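Local coordinates for probable 2-hydroxyhepta-2,4-diene-1,7-dioate isomerase (Thermus thermophilus, PDB 2DFU), which probably catalyses, as a metal-binding member of the fumarylacetoacetate hydrolase family, the isomerisation of 2-hydroxyhepta-2,4-diene-1,7-dioate, at residues Gly77-Gly82 against Arg160-Asp165; Val119-Arg124 against Asp223-Gly228; Thr141-Ile146 against Leu168-Trp173. All coordinates share one frame; numbering follows the deposited sequence.

Contact 1 of 3, residues Gly77-Gly82 against Arg160-Asp165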
loop_
_atom_site.group_PDB
_atom_site.type_symbol
_atom_site.label_atom_id
_atom_site.label_comp_id
_atom_site.label_asym_id
_atom_site.label_seq_id
_atom_site.Cartn_x
_atom_site.Cartn_y
_atom_site.Cartn_z
ATOM N N GLY A 77 1.282 -16.981 3.896
ATOM C CA GLY A 77 2.412 -16.069 3.833
ATOM C C GLY A 77 1.882 -14.865 3.077
ATOM O O GLY A 77 1.182 -15.038 2.079
ATOM N N LEU A 78 2.195 -13.654 3.531
ATOM C CA LEU A 78 1.678 -12.459 2.867
ATOM C C LEU A 78 2.725 -11.435 2.452
ATOM O O LEU A 78 3.815 -11.372 3.020
ATOM C CB LEU A 78 0.681 -11.752 3.784
ATOM C CG LEU A 78 -0.493 -12.536 4.376
ATOM C CD1 LEU A 78 -1.152 -11.692 5.458
ATOM C CD2 LEU A 78 -1.498 -12.898 3.295
ATOM N N PHE A 79 2.383 -10.635 1.446
ATOM C CA PHE A 79 3.245 -9.553 0.995
ATOM C C PHE A 79 2.367 -8.482 0.363
ATOM O O PHE A 79 1.242 -8.758 -0.065
ATOM C CB PHE A 79 4.338 -10.033 0.022
ATOM C CG PHE A 79 3.824 -10.620 -1.260
ATOM C CD1 PHE A 79 3.528 -11.976 -1.351
ATOM C CD2 PHE A 79 3.690 -9.828 -2.395
ATOM C CE1 PHE A 79 3.109 -12.536 -2.561
ATOM C CE2 PHE A 79 3.272 -10.377 -3.609
ATOM C CZ PHE A 79 2.982 -11.731 -3.693
ATOM N N LEU A 80 2.874 -7.254 0.325
ATOM C CA LEU A 80 2.117 -6.130 -0.221
ATOM C C LEU A 80 2.599 -5.634 -1.573
ATOM O O LEU A 80 3.746 -5.840 -1.965
ATOM C CB LEU A 80 2.162 -4.949 0.755
ATOM C CG LEU A 80 1.688 -5.189 2.187
ATOM C CD1 LEU A 80 2.138 -4.023 3.065
ATOM C CD2 LEU A 80 0.164 -5.341 2.225
ATOM N N LYS A 81 1.692 -4.972 -2.277
ATOM C CA LYS A 81 1.980 -4.355 -3.560
ATOM C C LYS A 81 1.334 -2.980 -3.444
ATOM O O LYS A 81 0.263 -2.841 -2.852
ATOM C CB LYS A 81 1.351 -5.142 -4.718
ATOM C CG LYS A 81 2.116 -6.402 -5.106
ATOM C CD LYS A 81 1.285 -7.308 -6.012
ATOM C CE LYS A 81 1.709 -7.260 -7.471
ATOM N NZ LYS A 81 2.910 -8.088 -7.775
ATOM N N GLY A 82 1.996 -1.957 -3.962
ATOM C CA GLY A 82 1.412 -0.633 -3.900
ATOM C C GLY A 82 0.499 -0.452 -5.095
ATOM O O GLY A 82 0.609 -1.204 -6.058
ATOM N N ARG A 160 10.801 -4.111 -4.797
ATOM C CA ARG A 160 10.881 -3.986 -6.243
ATOM C C ARG A 160 10.653 -5.320 -6.936
ATOM O O ARG A 160 10.422 -5.367 -8.141
ATOM C CB ARG A 160 12.193 -3.333 -6.706
ATOM C CG ARG A 160 13.457 -3.993 -6.293
ATOM C CD ARG A 160 14.641 -3.186 -6.806
ATOM N NE ARG A 160 15.885 -3.758 -6.318
ATOM C CZ ARG A 160 17.083 -3.516 -6.834
ATOM N NH1 ARG A 160 17.219 -2.699 -7.871
ATOM N NH2 ARG A 160 18.147 -4.108 -6.313
ATOM N N ALA A 161 10.676 -6.405 -6.170
ATOM C CA ALA A 161 10.441 -7.721 -6.750
ATOM C C ALA A 161 8.969 -7.903 -7.115
ATOM O O ALA A 161 8.644 -8.543 -8.113
ATOM C CB ALA A 161 10.856 -8.813 -5.771
ATOM N N LYS A 162 8.090 -7.317 -6.310
ATOM C CA LYS A 162 6.650 -7.455 -6.501
ATOM C C LYS A 162 5.870 -6.157 -6.703
ATOM O O LYS A 162 4.766 -6.173 -7.252
ATOM C CB LYS A 162 6.049 -8.171 -5.285
ATOM C CG LYS A 162 6.510 -9.609 -5.061
ATOM C CD LYS A 162 5.765 -10.568 -5.988
ATOM C CE LYS A 162 5.979 -12.022 -5.576
ATOM N NZ LYS A 162 5.309 -12.972 -6.513
ATOM N N SER A 163 6.431 -5.037 -6.262
ATOM C CA SER A 163 5.708 -3.781 -6.344
ATOM C C SER A 163 6.232 -2.703 -7.293
ATOM O O SER A 163 5.948 -1.516 -7.105
ATOM C CB SER A 163 5.568 -3.204 -4.936
ATOM O OG SER A 163 4.560 -2.210 -4.895
ATOM N N ALA A 164 6.989 -3.106 -8.309
ATOM C CA ALA A 164 7.494 -2.153 -9.292
ATOM C C ALA A 164 6.291 -1.695 -10.115
ATOM O O ALA A 164 5.271 -2.382 -10.152
ATOM C CB ALA A 164 8.530 -2.830 -10.204
ATOM N N ASP A 165 6.395 -0.543 -10.769
ATOM C CA ASP A 165 5.292 -0.045 -11.587
ATOM C C ASP A 165 4.797 -1.102 -12.581
ATOM O O ASP A 165 5.594 -1.805 -13.192
ATOM C CB ASP A 165 5.717 1.211 -12.365
ATOM C CG ASP A 165 5.899 2.429 -11.467
ATOM O OD1 ASP A 165 5.414 2.416 -10.316
ATOM O OD2 ASP A 165 6.514 3.412 -11.923
#
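K162 lays its aliphatic chain obliquely against the ring of F79, the two side chains crossing at about a right angle. K162 CB starts beside the ring, 3.9 Å from F79 CE2. CG lies closer to the same ring atom. A bend at the second torsion (chi2 -80°) carries the chain across the phenyl group. K162 CD then makes the nearest approach, 3.5 Å from F79 CE2. CE moves on toward the para carbon, 3.6 Å from F79 CZ. NZ passes the ring and ends in polar company, with a hydrogen bond to T147 OG1 and a salt bridge to D145. K81 reaches for the backbone of the same lysine. Its NZ donates to K162 O over 2.7 Å, in the carbonyl plane and on a lone pair. K81 NZ also forms a salt bridge with D145, so one carboxylate draws in both lysines. S163, the first residue to leave helical backbone angles, uses OG to accept the amide of G82 in a nearly straight bond, 2.7 Å from G82 N to S163 OG. These bonds tie the C-terminal end of strand 78-81 to the end of helix 159-162. Strand 78-81 pairs antiparallel with strand 50-53 in the fumarylacetoacetate hydrolase-type domain, and helix 159-162 packs beside helix 149-154. Q157 of the second subunit lies against F79, and M217 of that subunit against S163.

Contact 2 of 3, residues Val119-Arg124 against Asp223-Gly228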
loop_
_atom_site.group_PDB
_atom_site.type_symbol
_atom_site.label_atom_id
_atom_site.label_comp_id
_atom_site.label_asym_id
_atom_site.label_seq_id
_atom_site.Cartn_x
_atom_site.Cartn_y
_atom_site.Cartn_z
ATOM N N VAL A 119 -9.358 -11.015 -5.394
ATOM C CA VAL A 119 -10.581 -10.659 -4.700
ATOM C C VAL A 119 -10.667 -9.162 -4.475
ATOM O O VAL A 119 -9.679 -8.524 -4.124
ATOM C CB VAL A 119 -10.667 -11.354 -3.327
ATOM C CG1 VAL A 119 -11.988 -11.029 -2.667
ATOM C CG2 VAL A 119 -10.511 -12.843 -3.488
ATOM N N VAL A 120 -11.851 -8.601 -4.689
ATOM C CA VAL A 120 -12.059 -7.179 -4.460
ATOM C C VAL A 120 -13.012 -7.078 -3.273
ATOM O O VAL A 120 -14.152 -7.518 -3.337
ATOM C CB VAL A 120 -12.685 -6.473 -5.688
ATOM C CG1 VAL A 120 -12.885 -4.996 -5.383
ATOM C CG2 VAL A 120 -11.777 -6.640 -6.915
ATOM N N VAL A 121 -12.526 -6.499 -2.187
ATOM C CA VAL A 121 -13.311 -6.355 -0.975
ATOM C C VAL A 121 -14.463 -5.374 -1.120
ATOM O O VAL A 121 -14.307 -4.291 -1.683
ATOM C CB VAL A 121 -12.400 -5.923 0.183
ATOM C CG1 VAL A 121 -13.219 -5.626 1.434
ATOM C CG2 VAL A 121 -11.375 -7.018 0.442
ATOM N N GLY A 122 -15.628 -5.764 -0.607
ATOM C CA GLY A 122 -16.799 -4.907 -0.681
ATOM C C GLY A 122 -17.070 -4.125 0.596
ATOM O O GLY A 122 -17.267 -2.917 0.555
ATOM N N ASP A 123 -17.099 -4.811 1.734
ATOM C CA ASP A 123 -17.351 -4.151 3.014
ATOM C C ASP A 123 -16.096 -4.226 3.875
ATOM O O ASP A 123 -15.364 -5.215 3.821
ATOM C CB ASP A 123 -18.516 -4.831 3.750
ATOM C CG ASP A 123 -19.749 -5.010 2.868
ATOM O OD1 ASP A 123 -20.259 -4.001 2.340
ATOM O OD2 ASP A 123 -20.211 -6.161 2.700
ATOM N N ARG A 124 -15.853 -3.184 4.664
ATOM C CA ARG A 124 -14.690 -3.143 5.548
ATOM C C ARG A 124 -14.595 -4.444 6.355
ATOM O O ARG A 124 -15.605 -4.984 6.807
ATOM C CB ARG A 124 -14.796 -1.935 6.490
ATOM C CG ARG A 124 -13.662 -1.817 7.500
ATOM C CD ARG A 124 -13.652 -0.463 8.223
ATOM N NE ARG A 124 -13.340 0.645 7.317
ATOM C CZ ARG A 124 -14.251 1.401 6.708
ATOM N NH1 ARG A 124 -15.546 1.187 6.905
ATOM N NH2 ARG A 124 -13.871 2.367 5.884
ATOM N N ASP A 223 -10.286 -2.832 -1.604
ATOM C CA ASP A 223 -8.900 -3.294 -1.487
ATOM C C ASP A 223 -8.861 -4.581 -2.308
ATOM O O ASP A 223 -9.890 -5.230 -2.498
ATOM C CB ASP A 223 -8.526 -3.630 -0.041
ATOM C CG ASP A 223 -8.012 -2.430 0.727
ATOM O OD1 ASP A 223 -7.749 -1.384 0.102
ATOM O OD2 ASP A 223 -7.853 -2.544 1.958
ATOM N N VAL A 224 -7.680 -4.951 -2.784
ATOM C CA VAL A 224 -7.529 -6.156 -3.587
ATOM C C VAL A 224 -6.684 -7.189 -2.839
ATOM O O VAL A 224 -5.704 -6.845 -2.172
ATOM C CB VAL A 224 -6.861 -5.818 -4.957
ATOM C CG1 VAL A 224 -6.511 -7.084 -5.708
ATOM C CG2 VAL A 224 -7.803 -4.961 -5.794
ATOM N N VAL A 225 -7.077 -8.452 -2.930
ATOM C CA VAL A 225 -6.332 -9.524 -2.274
ATOM C C VAL A 225 -6.058 -10.597 -3.314
ATOM O O VAL A 225 -6.986 -11.039 -3.998
ATOM C CB VAL A 225 -7.146 -10.145 -1.104
ATOM C CG1 VAL A 225 -6.384 -11.309 -0.492
ATOM C CG2 VAL A 225 -7.436 -9.082 -0.038
ATOM N N LEU A 226 -4.792 -10.988 -3.459
ATOM C CA LEU A 226 -4.408 -12.025 -4.421
ATOM C C LEU A 226 -4.341 -13.360 -3.684
ATOM O O LEU A 226 -3.849 -13.429 -2.557
ATOM C CB LEU A 226 -3.051 -11.705 -5.057
ATOM C CG LEU A 226 -2.883 -10.326 -5.711
ATOM C CD1 LEU A 226 -1.610 -10.327 -6.562
ATOM C CD2 LEU A 226 -4.082 -9.986 -6.573
ATOM N N THR A 227 -4.818 -14.422 -4.326
ATOM C CA THR A 227 -4.867 -15.734 -3.690
ATOM C C THR A 227 -3.819 -16.793 -4.062
ATOM O O THR A 227 -4.074 -17.991 -3.916
ATOM C CB THR A 227 -6.261 -16.339 -3.896
ATOM O OG1 THR A 227 -6.488 -16.550 -5.296
ATOM C CG2 THR A 227 -7.326 -15.391 -3.375
ATOM N N GLY A 228 -2.645 -16.382 -4.527
ATOM C CA GLY A 228 -1.631 -17.369 -4.876
ATOM C C GLY A 228 -1.701 -17.863 -6.313
ATOM O O GLY A 228 -2.683 -17.625 -7.014
#
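V119 and V225 exchange two backbone hydrogen bonds. V119 N donates to V225 O at 2.8 Å, and V225 N returns a bond of 2.9 Å to V119 O. A third bond runs from V121 N to D223 O, also 2.9 Å and nearly straight at the hydrogen (169°). Between these bonds lies the non-hydrogen-bonded pair V120 and V224. Weaker CA-H...O contacts fill in here. V224 CA sits 3.2 Å from V119 O, and V120 CA points its hydrogen at D223 O. The carboxylate of D223 is held by T48, K49 and the amide of E220, while T227 OG1 bonds to L117 O.

The two strands run antiparallel; the axes of segments 119-121 and 224-226 lie at 151°. In the C-terminal domain of the fumarylacetoacetate hydrolase fold, strand 224-226 links two neighbours of opposite sense. It is antiparallel to strand 111-121 and parallel to strand 50-53.

Packing on the face of V119 and V225 is apolar, with V119 CB 4.3 Å from V225 CB. V119 CG2 meets T227 CG2 at 4.1 Å, the two side chains crossing at about a right angle. The first torsion of T227 (63°) sets OG1 between the backbone N and the carbonyl carbon and leaves CG2 to make this methyl contact. V121 CG2 leans over D223 O and approaches V225 CG2. On the face of V120 and V224, the CG2 methyls come within 4.5 Å of each other. Helix 206-214 covers the V119 and V225 face, with V206 on V119 and T227, and I209 and L210 on V225.

Contact 3 of 3, residues Thr141-Ile146 against Leu168-Trp173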
loop_
_atom_site.group_PDB
_atom_site.type_symbol
_atom_site.label_atom_id
_atom_site.label_comp_id
_atom_site.label_asym_id
_atom_site.label_seq_id
_atom_site.Cartn_x
_atom_site.Cartn_y
_atom_site.Cartn_z
ATOM N N THR A 141 -11.899 -11.109 -9.630
ATOM C CA THR A 141 -11.329 -10.716 -10.903
ATOM C C THR A 141 -10.048 -11.509 -11.112
ATOM O O THR A 141 -9.730 -12.397 -10.324
ATOM C CB THR A 141 -11.076 -9.176 -10.962
ATOM O OG1 THR A 141 -10.738 -8.804 -12.303
ATOM C CG2 THR A 141 -9.953 -8.759 -10.012
ATOM N N VAL A 142 -9.314 -11.201 -12.168
ATOM C CA VAL A 142 -8.095 -11.935 -12.471
ATOM C C VAL A 142 -6.878 -11.031 -12.376
ATOM O O VAL A 142 -6.983 -9.819 -12.552
ATOM C CB VAL A 142 -8.167 -12.527 -13.897
ATOM C CG1 VAL A 142 -7.046 -13.521 -14.113
ATOM C CG2 VAL A 142 -9.529 -13.183 -14.113
ATOM N N ALA A 143 -5.721 -11.622 -12.104
ATOM C CA ALA A 143 -4.497 -10.842 -12.006
ATOM C C ALA A 143 -3.286 -11.627 -12.454
ATOM O O ALA A 143 -3.317 -12.852 -12.559
ATOM C CB ALA A 143 -4.278 -10.386 -10.573
ATOM N N VAL A 144 -2.222 -10.896 -12.740
ATOM C CA VAL A 144 -0.953 -11.502 -13.084
ATOM C C VAL A 144 -0.003 -10.863 -12.080
ATOM O O VAL A 144 0.209 -9.651 -12.103
ATOM C CB VAL A 144 -0.473 -11.145 -14.501
ATOM C CG1 VAL A 144 0.961 -11.601 -14.670
ATOM C CG2 VAL A 144 -1.355 -11.796 -15.536
ATOM N N ASP A 145 0.540 -11.668 -11.181
ATOM C CA ASP A 145 1.470 -11.167 -10.182
ATOM C C ASP A 145 2.863 -11.187 -10.811
ATOM O O ASP A 145 3.561 -12.201 -10.761
ATOM C CB ASP A 145 1.398 -12.063 -8.932
ATOM C CG ASP A 145 2.468 -11.740 -7.895
ATOM O OD1 ASP A 145 3.192 -10.736 -8.055
ATOM O OD2 ASP A 145 2.586 -12.503 -6.911
ATOM N N ILE A 146 3.248 -10.080 -11.440
ATOM C CA ILE A 146 4.563 -9.980 -12.067
ATOM C C ILE A 146 5.640 -10.021 -10.977
ATOM O O ILE A 146 5.560 -9.286 -9.989
ATOM C CB ILE A 146 4.698 -8.676 -12.873
ATOM C CG1 ILE A 146 3.663 -8.652 -14.002
ATOM C CG2 ILE A 146 6.115 -8.551 -13.431
ATOM C CD1 ILE A 146 3.937 -9.651 -15.118
ATOM N N LEU A 168 1.246 -5.426 -11.677
ATOM C CA LEU A 168 -0.030 -6.045 -11.353
ATOM C C LEU A 168 -1.157 -5.791 -12.348
ATOM O O LEU A 168 -2.055 -4.981 -12.097
ATOM C CB LEU A 168 -0.501 -5.638 -9.947
ATOM C CG LEU A 168 -1.777 -6.361 -9.477
ATOM C CD1 LEU A 168 -1.528 -7.870 -9.403
ATOM C CD2 LEU A 168 -2.215 -5.826 -8.122
ATOM N N PRO A 169 -1.104 -6.449 -13.516
ATOM C CA PRO A 169 -2.183 -6.251 -14.489
ATOM C C PRO A 169 -3.418 -6.788 -13.752
ATOM O O PRO A 169 -3.331 -7.824 -13.087
ATOM C CB PRO A 169 -1.769 -7.157 -15.648
ATOM C CG PRO A 169 -0.271 -7.092 -15.606
ATOM C CD PRO A 169 0.018 -7.201 -14.113
ATOM N N LEU A 170 -4.553 -6.101 -13.845
ATOM C CA LEU A 170 -5.739 -6.558 -13.126
ATOM C C LEU A 170 -7.016 -6.308 -13.915
ATOM O O LEU A 170 -7.256 -5.193 -14.375
ATOM C CB LEU A 170 -5.827 -5.845 -11.769
ATOM C CG LEU A 170 -6.875 -6.343 -10.768
ATOM C CD1 LEU A 170 -6.322 -7.547 -10.018
ATOM C CD2 LEU A 170 -7.214 -5.237 -9.787
ATOM N N GLY A 171 -7.837 -7.346 -14.054
ATOM C CA GLY A 171 -9.081 -7.210 -14.796
ATOM C C GLY A 171 -9.563 -8.531 -15.378
ATOM O O GLY A 171 -9.195 -9.593 -14.880
ATOM N N PRO A 172 -10.382 -8.508 -16.442
ATOM C CA PRO A 172 -10.905 -7.334 -17.157
ATOM C C PRO A 172 -12.016 -6.660 -16.364
ATOM O O PRO A 172 -12.353 -5.492 -16.577
ATOM C CB PRO A 172 -11.452 -7.947 -18.439
ATOM C CG PRO A 172 -12.064 -9.238 -17.911
ATOM C CD PRO A 172 -10.945 -9.754 -17.003
ATOM N N TRP A 173 -12.605 -7.429 -15.462
ATOM C CA TRP A 173 -13.682 -6.915 -14.653
ATOM C C TRP A 173 -13.901 -7.856 -13.495
ATOM O O TRP A 173 -13.224 -8.863 -13.340
ATOM C CB TRP A 173 -14.961 -6.795 -15.497
ATOM C CG TRP A 173 -15.104 -7.924 -16.456
ATOM C CD1 TRP A 173 -15.313 -9.284 -16.141
ATOM C CD2 TRP A 173 -15.183 -7.822 -17.900
ATOM N NE1 TRP A 173 -15.505 -10.053 -17.246
ATOM C CE2 TRP A 173 -15.410 -9.131 -18.405
ATOM C CE3 TRP A 173 -15.070 -6.767 -18.792
ATOM C CZ2 TRP A 173 -15.504 -9.348 -19.764
ATOM C CZ3 TRP A 173 -15.168 -6.977 -20.156
ATOM C CH2 TRP A 173 -15.378 -8.282 -20.647
#
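T141 spends its hydroxyl on a backbone carbonyl across the contact. OG1 donates to W173 O at 2.7 Å, from well above the carbonyl plane (56° out of it). With OG1 anti to the backbone N (chi1 -170°), the hydroxyl reaches past G171 to W173. Backbone hydrogen bonds join the rest. G171 N bonds to V142 O at 3.0 Å and is nearly straight. The return bond from V142 N to G171 O is longer and bent, 140° at the hydrogen. V144 N gives a 3.3 Å bond to P169 O. P169 has no N-H to give back, and its ring carbon CD instead lies 3.2 Å from V144 O.

This is an antiparallel pair of central strands of the fumarylacetoacetate hydrolase fold. Strand 137-148 runs between strands 111-121 and 168-175. The chain turns a corner at P172, which follows a cis peptide bond; G171 just before it has a positive phi. P172 CG then sits over the centre of the W173 ring, and W173 NE1 bonds to V249 O.

Apolar contacts lie along both sides. L170 CD1 packs against A143 CB at 3.5 Å. The same methyl touches T141 CG2 at 3.8 Å, where the two side chains cross at about a right angle. L168 CD1, two residues before L170, also reaches A143 CB. P169 CD packs beside V144 CB and, at 3.9 Å, against I146 CG1. V142 and V144 turn to strands 241-246 and 250-259, resting on V244 and L252.

All three contacts are buried, but at different depths. Their centres lie about 3 Å (contact 3), 9 Å (contact 2) and 13 Å (contact 1) from the centre of the chain, and the second subunit also packs on contact 1. Contacts 2 and 3 are strand pairings held by backbone bonds and apolar side chains, with one threonine hydroxyl bond in contact 3. Strands 111-121 and 137-148 are neighbours, and L226 touches L168 and A143. Contact 1 joins a strand to a helix end through lysines, a serine and a phenylalanine ring. D145, from the range of contact 3, is the charged link to contact 1. E114 and E116 lie near D145, an acidic cluster consistent with metal binding in this family.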